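Long-range contact in cyclodipeptide synthase, BtCDPS (PDB 6ZTU), which probably joins two aminoacyl groups into a cyclic dipeptide, as an aminoacyltransferase of the cyclodipeptide synthase family: residues 140-151 against 170-181. Numbering follows the deposited sequence.
With 0RE ((2S)-hexane-1,2-diol), chain B.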
loop_
_atom_site.group_PDB
_atom_site.type_symbol
_atom_site.label_atom_id
_atom_site.label_comp_id
_atom_site.label_asym_id
_atom_site.label_seq_id
_atom_site.Cartn_x
_atom_site.Cartn_y
_atom_site.Cartn_z
ATOM N N ARG A 140 2.411 11.760 14.368
ATOM C CA ARG A 140 0.947 11.766 14.354
ATOM C C ARG A 140 0.430 12.670 13.250
ATOM O O ARG A 140 -0.479 12.291 12.491
ATOM C CB ARG A 140 0.446 12.216 15.731
ATOM C CG ARG A 140 -1.054 12.095 16.017
ATOM C CD ARG A 140 -1.291 12.656 17.415
ATOM N NE ARG A 140 -2.670 12.623 17.878
ATOM C CZ ARG A 140 -3.207 11.607 18.548
ATOM N NH1 ARG A 140 -2.489 10.525 18.814
ATOM N NH2 ARG A 140 -4.468 11.670 18.946
ATOM N N LYS A 141 1.001 13.870 13.121
ATOM C CA LYS A 141 0.571 14.803 12.091
ATOM C C LYS A 141 0.740 14.209 10.695
ATOM O O LYS A 141 -0.149 14.340 9.848
ATOM C CB LYS A 141 1.354 16.112 12.237
ATOM C CG LYS A 141 0.904 17.247 11.346
ATOM C CD LYS A 141 1.671 18.538 11.709
ATOM C CE LYS A 141 1.270 19.716 10.808
ATOM N NZ LYS A 141 1.671 19.530 9.387
ATOM N N SER A 142 1.871 13.536 10.438
ATOM C CA SER A 142 2.090 12.929 9.124
ATOM C C SER A 142 1.115 11.788 8.862
ATOM O O SER A 142 0.640 11.617 7.729
ATOM C CB SER A 142 3.522 12.405 9.024
ATOM O OG SER A 142 4.406 13.468 8.751
ATOM N N CYS A 143 0.840 10.980 9.880
ATOM C CA CYS A 143 -0.132 9.902 9.700
ATOM C C CYS A 143 -1.516 10.458 9.407
ATOM O O CYS A 143 -2.227 9.933 8.548
ATOM C CB CYS A 143 -0.188 9.000 10.930
ATOM S SG CYS A 143 1.320 8.022 11.206
ATOM N N LEU A 144 -1.923 11.502 10.128
ATOM C CA LEU A 144 -3.220 12.117 9.863
ATOM C C LEU A 144 -3.271 12.736 8.470
ATOM O O LEU A 144 -4.338 12.783 7.847
ATOM C CB LEU A 144 -3.526 13.165 10.934
ATOM C CG LEU A 144 -3.776 12.548 12.319
ATOM C CD1 LEU A 144 -3.789 13.588 13.444
ATOM C CD2 LEU A 144 -5.059 11.722 12.335
ATOM N N ALA A 145 -2.136 13.230 7.965
ATOM C CA ALA A 145 -2.099 13.714 6.592
ATOM C C ALA A 145 -2.300 12.577 5.594
ATOM O O ALA A 145 -2.960 12.761 4.563
ATOM C CB ALA A 145 -0.780 14.436 6.316
ATOM N N MET A 146 -1.707 11.406 5.855
ATOM C CA MET A 146 -1.998 10.252 5.008
ATOM C C MET A 146 -3.479 9.915 5.060
ATOM O O MET A 146 -4.072 9.515 4.051
ATOM C CB MET A 146 -1.178 9.035 5.449
ATOM C CG MET A 146 0.239 9.036 4.963
ATOM S SD MET A 146 1.045 7.444 5.295
ATOM C CE MET A 146 0.252 6.403 4.077
ATOM N N SER A 147 -4.080 10.049 6.241
ATOM C CA SER A 147 -5.512 9.803 6.394
ATOM C C SER A 147 -6.316 10.808 5.577
ATOM O O SER A 147 -7.265 10.446 4.871
ATOM C CB SER A 147 -5.884 9.887 7.876
ATOM O OG SER A 147 -7.276 9.677 8.052
ATOM N N HIS A 148 -5.936 12.078 5.660
ATOM C CA HIS A 148 -6.601 13.111 4.872
ATOM C C HIS A 148 -6.510 12.808 3.383
ATOM O O HIS A 148 -7.498 12.940 2.653
ATOM C CB HIS A 148 -5.982 14.472 5.197
ATOM C CG HIS A 148 -6.790 15.633 4.710
ATOM N ND1 HIS A 148 -6.821 16.013 3.384
ATOM C CD2 HIS A 148 -7.611 16.487 5.366
ATOM C CE1 HIS A 148 -7.622 17.054 3.245
ATOM N NE2 HIS A 148 -8.112 17.364 4.433
ATOM N N ASP A 149 -5.323 12.405 2.914
ATOM C CA ASP A 149 -5.150 12.044 1.508
ATOM C C ASP A 149 -6.098 10.923 1.115
ATOM O O ASP A 149 -6.729 10.964 0.050
ATOM C CB ASP A 149 -3.714 11.590 1.243
ATOM C CG ASP A 149 -2.704 12.710 1.334
ATOM O OD1 ASP A 149 -3.092 13.897 1.411
ATOM O OD2 ASP A 149 -1.498 12.372 1.341
ATOM N N ALA A 150 -6.174 9.884 1.953
ATOM C CA ALA A 150 -7.027 8.739 1.658
ATOM C C ALA A 150 -8.494 9.147 1.578
ATOM O O ALA A 150 -9.227 8.663 0.711
ATOM C CB ALA A 150 -6.834 7.651 2.721
ATOM N N LEU A 151 -8.938 10.035 2.470
ATOM C CA LEU A 151 -10.346 10.434 2.475
ATOM C C LEU A 151 -10.645 11.409 1.349
ATOM O O LEU A 151 -11.686 11.303 0.693
ATOM C CB LEU A 151 -10.726 11.056 3.820
ATOM C CG LEU A 151 -10.768 10.108 5.022
ATOM C CD1 LEU A 151 -11.123 10.857 6.289
ATOM C CD2 LEU A 151 -11.747 8.950 4.789
ATOM N N LEU A 170 -10.829 11.971 10.225
ATOM C CA LEU A 170 -9.401 11.678 10.095
ATOM C C LEU A 170 -8.958 10.602 11.073
ATOM O O LEU A 170 -8.170 9.714 10.718
ATOM C CB LEU A 170 -8.576 12.945 10.327
ATOM C CG LEU A 170 -8.671 14.049 9.281
ATOM C CD1 LEU A 170 -7.867 15.274 9.724
ATOM C CD2 LEU A 170 -8.195 13.555 7.932
ATOM N N PHE A 171 -9.422 10.683 12.317
ATOM C CA PHE A 171 -8.977 9.721 13.318
ATOM C C PHE A 171 -9.607 8.356 13.094
ATOM O O PHE A 171 -9.009 7.340 13.462
ATOM C CB PHE A 171 -9.269 10.240 14.727
ATOM C CG PHE A 171 -8.173 11.114 15.280
ATOM C CD1 PHE A 171 -7.130 10.557 16.000
ATOM C CD2 PHE A 171 -8.171 12.485 15.056
ATOM C CE1 PHE A 171 -6.117 11.342 16.497
ATOM C CE2 PHE A 171 -7.155 13.287 15.557
ATOM C CZ PHE A 171 -6.125 12.715 16.281
ATOM N N HIS A 172 -10.796 8.301 12.486
ATOM C CA HIS A 172 -11.371 7.004 12.152
ATOM C C HIS A 172 -10.619 6.356 10.997
ATOM O O HIS A 172 -10.253 5.175 11.064
ATOM C CB HIS A 172 -12.853 7.144 11.813
ATOM C CG HIS A 172 -13.584 5.834 11.759
ATOM N ND1 HIS A 172 -13.704 5.006 12.851
ATOM C CD2 HIS A 172 -14.229 5.216 10.743
ATOM C CE1 HIS A 172 -14.397 3.932 12.512
ATOM N NE2 HIS A 172 -14.731 4.036 11.239
ATOM N N ALA A 173 -10.372 7.121 9.927
ATOM C CA ALA A 173 -9.666 6.595 8.765
ATOM C C ALA A 173 -8.178 6.354 9.022
ATOM O O ALA A 173 -7.559 5.581 8.283
ATOM C CB ALA A 173 -9.826 7.540 7.582
ATOM N N VAL A 174 -7.573 6.999 10.025
ATOM C CA VAL A 174 -6.143 6.769 10.238
ATOM C C VAL A 174 -5.891 5.354 10.755
ATOM O O VAL A 174 -4.756 4.860 10.688
ATOM C CB VAL A 174 -5.537 7.849 11.163
ATOM C CG1 VAL A 174 -5.780 7.527 12.627
ATOM C CG2 VAL A 174 -4.026 8.032 10.887
ATOM N N LYS A 175 -6.926 4.665 11.247
ATOM C CA LYS A 175 -6.746 3.262 11.601
ATOM C C LYS A 175 -6.324 2.442 10.390
ATOM O O LYS A 175 -5.556 1.478 10.526
ATOM C CB LYS A 175 -8.032 2.717 12.227
ATOM C CG LYS A 175 -8.284 3.304 13.606
ATOM C CD LYS A 175 -9.668 2.967 14.120
ATOM C CE LYS A 175 -9.926 3.694 15.428
ATOM N NZ LYS A 175 -8.795 3.466 16.372
ATOM N N TYR A 176 -6.822 2.804 9.206
ATOM C CA TYR A 176 -6.373 2.192 7.960
ATOM C C TYR A 176 -4.889 2.455 7.721
ATOM O O TYR A 176 -4.119 1.540 7.393
ATOM C CB TYR A 176 -7.217 2.740 6.808
ATOM C CG TYR A 176 -6.823 2.255 5.436
ATOM C CD1 TYR A 176 -7.371 1.100 4.900
ATOM C CD2 TYR A 176 -5.923 2.968 4.664
ATOM C CE1 TYR A 176 -7.004 0.651 3.648
ATOM C CE2 TYR A 176 -5.557 2.528 3.418
ATOM C CZ TYR A 176 -6.102 1.369 2.914
ATOM O OH TYR A 176 -5.741 0.938 1.663
ATOM N N VAL A 177 -4.484 3.716 7.849
ATOM C CA VAL A 177 -3.087 4.104 7.641
ATOM C C VAL A 177 -2.173 3.315 8.570
ATOM O O VAL A 177 -1.149 2.756 8.148
ATOM C CB VAL A 177 -2.929 5.620 7.860
ATOM C CG1 VAL A 177 -1.454 6.023 7.832
ATOM C CG2 VAL A 177 -3.692 6.390 6.801
ATOM N N LEU A 178 -2.522 3.270 9.858
ATOM C CA LEU A 178 -1.641 2.617 10.817
ATOM C C LEU A 178 -1.540 1.121 10.544
ATOM O O LEU A 178 -0.467 0.534 10.727
ATOM C CB LEU A 178 -2.120 2.881 12.246
ATOM C CG LEU A 178 -2.206 4.371 12.619
ATOM C CD1 LEU A 178 -2.701 4.565 14.054
ATOM C CD2 LEU A 178 -0.873 5.089 12.412
ATOM N N ALA A 179 -2.635 0.492 10.090
ATOM C CA ALA A 179 -2.620 -0.938 9.805
ATOM C C ALA A 179 -1.809 -1.285 8.558
ATOM O O ALA A 179 -1.248 -2.388 8.486
ATOM C CB ALA A 179 -4.056 -1.458 9.643
ATOM N N GLU A 180 -1.756 -0.393 7.558
ATOM C CA GLU A 180 -0.994 -0.681 6.340
ATOM C C GLU A 180 0.474 -0.301 6.483
ATOM O O GLU A 180 1.326 -0.863 5.785
ATOM C CB GLU A 180 -1.586 0.057 5.132
ATOM C CG GLU A 180 -1.470 1.589 5.228
ATOM C CD GLU A 180 -1.890 2.340 3.961
ATOM O OE1 GLU A 180 -2.040 1.717 2.888
ATOM O OE2 GLU A 180 -2.081 3.583 4.052
ATOM N N LEU A 181 0.785 0.653 7.357
ATOM C CA LEU A 181 2.156 1.155 7.443
ATOM C C LEU A 181 3.223 0.094 7.702
ATOM O O LEU A 181 4.327 0.249 7.156
ATOM C CB LEU A 181 2.247 2.250 8.516
ATOM C CG LEU A 181 1.980 3.663 8.008
ATOM C CD1 LEU A 181 2.044 4.639 9.172
ATOM C CD2 LEU A 181 3.000 4.072 6.926
HETATM O O01 0RE B . -1.518 2.695 0.262
HETATM C C02 0RE B . -1.451 2.347 -1.085
HETATM C C03 0RE B . -0.635 1.065 -1.217
HETATM O O04 0RE B . 0.731 1.370 -1.142
HETATM C C05 0RE B . -1.038 0.113 -0.097
HETATM C C06 0RE B . -2.522 -0.229 -0.215
HETATM C C07 0RE B . -2.918 -1.060 1.000
HETATM C C08 0RE B . -3.247 -2.450 0.484
#
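Ser147 is the small knob at the centre of this helix crossing, in the hollow of Leu170, Ala173, Val174 and Val177. With OG anti to the backbone N (chi1 179°), its hydroxyl reaches the carbonyl of Leu170, donating a 2.8 Å bond from OG to O on a lone pair in the carbonyl plane; the same oxygen also accepts the helical bond from Val174 N. The axes of the two short segments come within 8.4 Å and cross at 104°, a close approach consistent with the small size of Ser147. The reverse knob is Leu170, whose CD2 lies 3.5 Å from His148 CA in the hollow between Leu144, Ser147, His148 and Leu151. Leu151 straddles the methyl of Ala173, and Val177 CG1 nestles against Met146 SD, 3.8 Å away. Towards helix 120-135, Leu144 CD2 stands 4.0 Å from the centroid of the Phe171 ring, squarely over one face in a CH-pi contact. Cutting Phe171 back to an alanine would probably open a gap over Leu144 CD2, which would lose the ring face it packs against. At the other end, Met146 CE abuts Glu180 OE2, while Glu180 OE1 accepts a 2.9 Å bond from O01 of the bound hexanediol. Reciprocal knobs-into-holes packing of two steeply crossed helices thus backs the ligand pocket of this cyclodipeptide synthase, a member of the HUP clan.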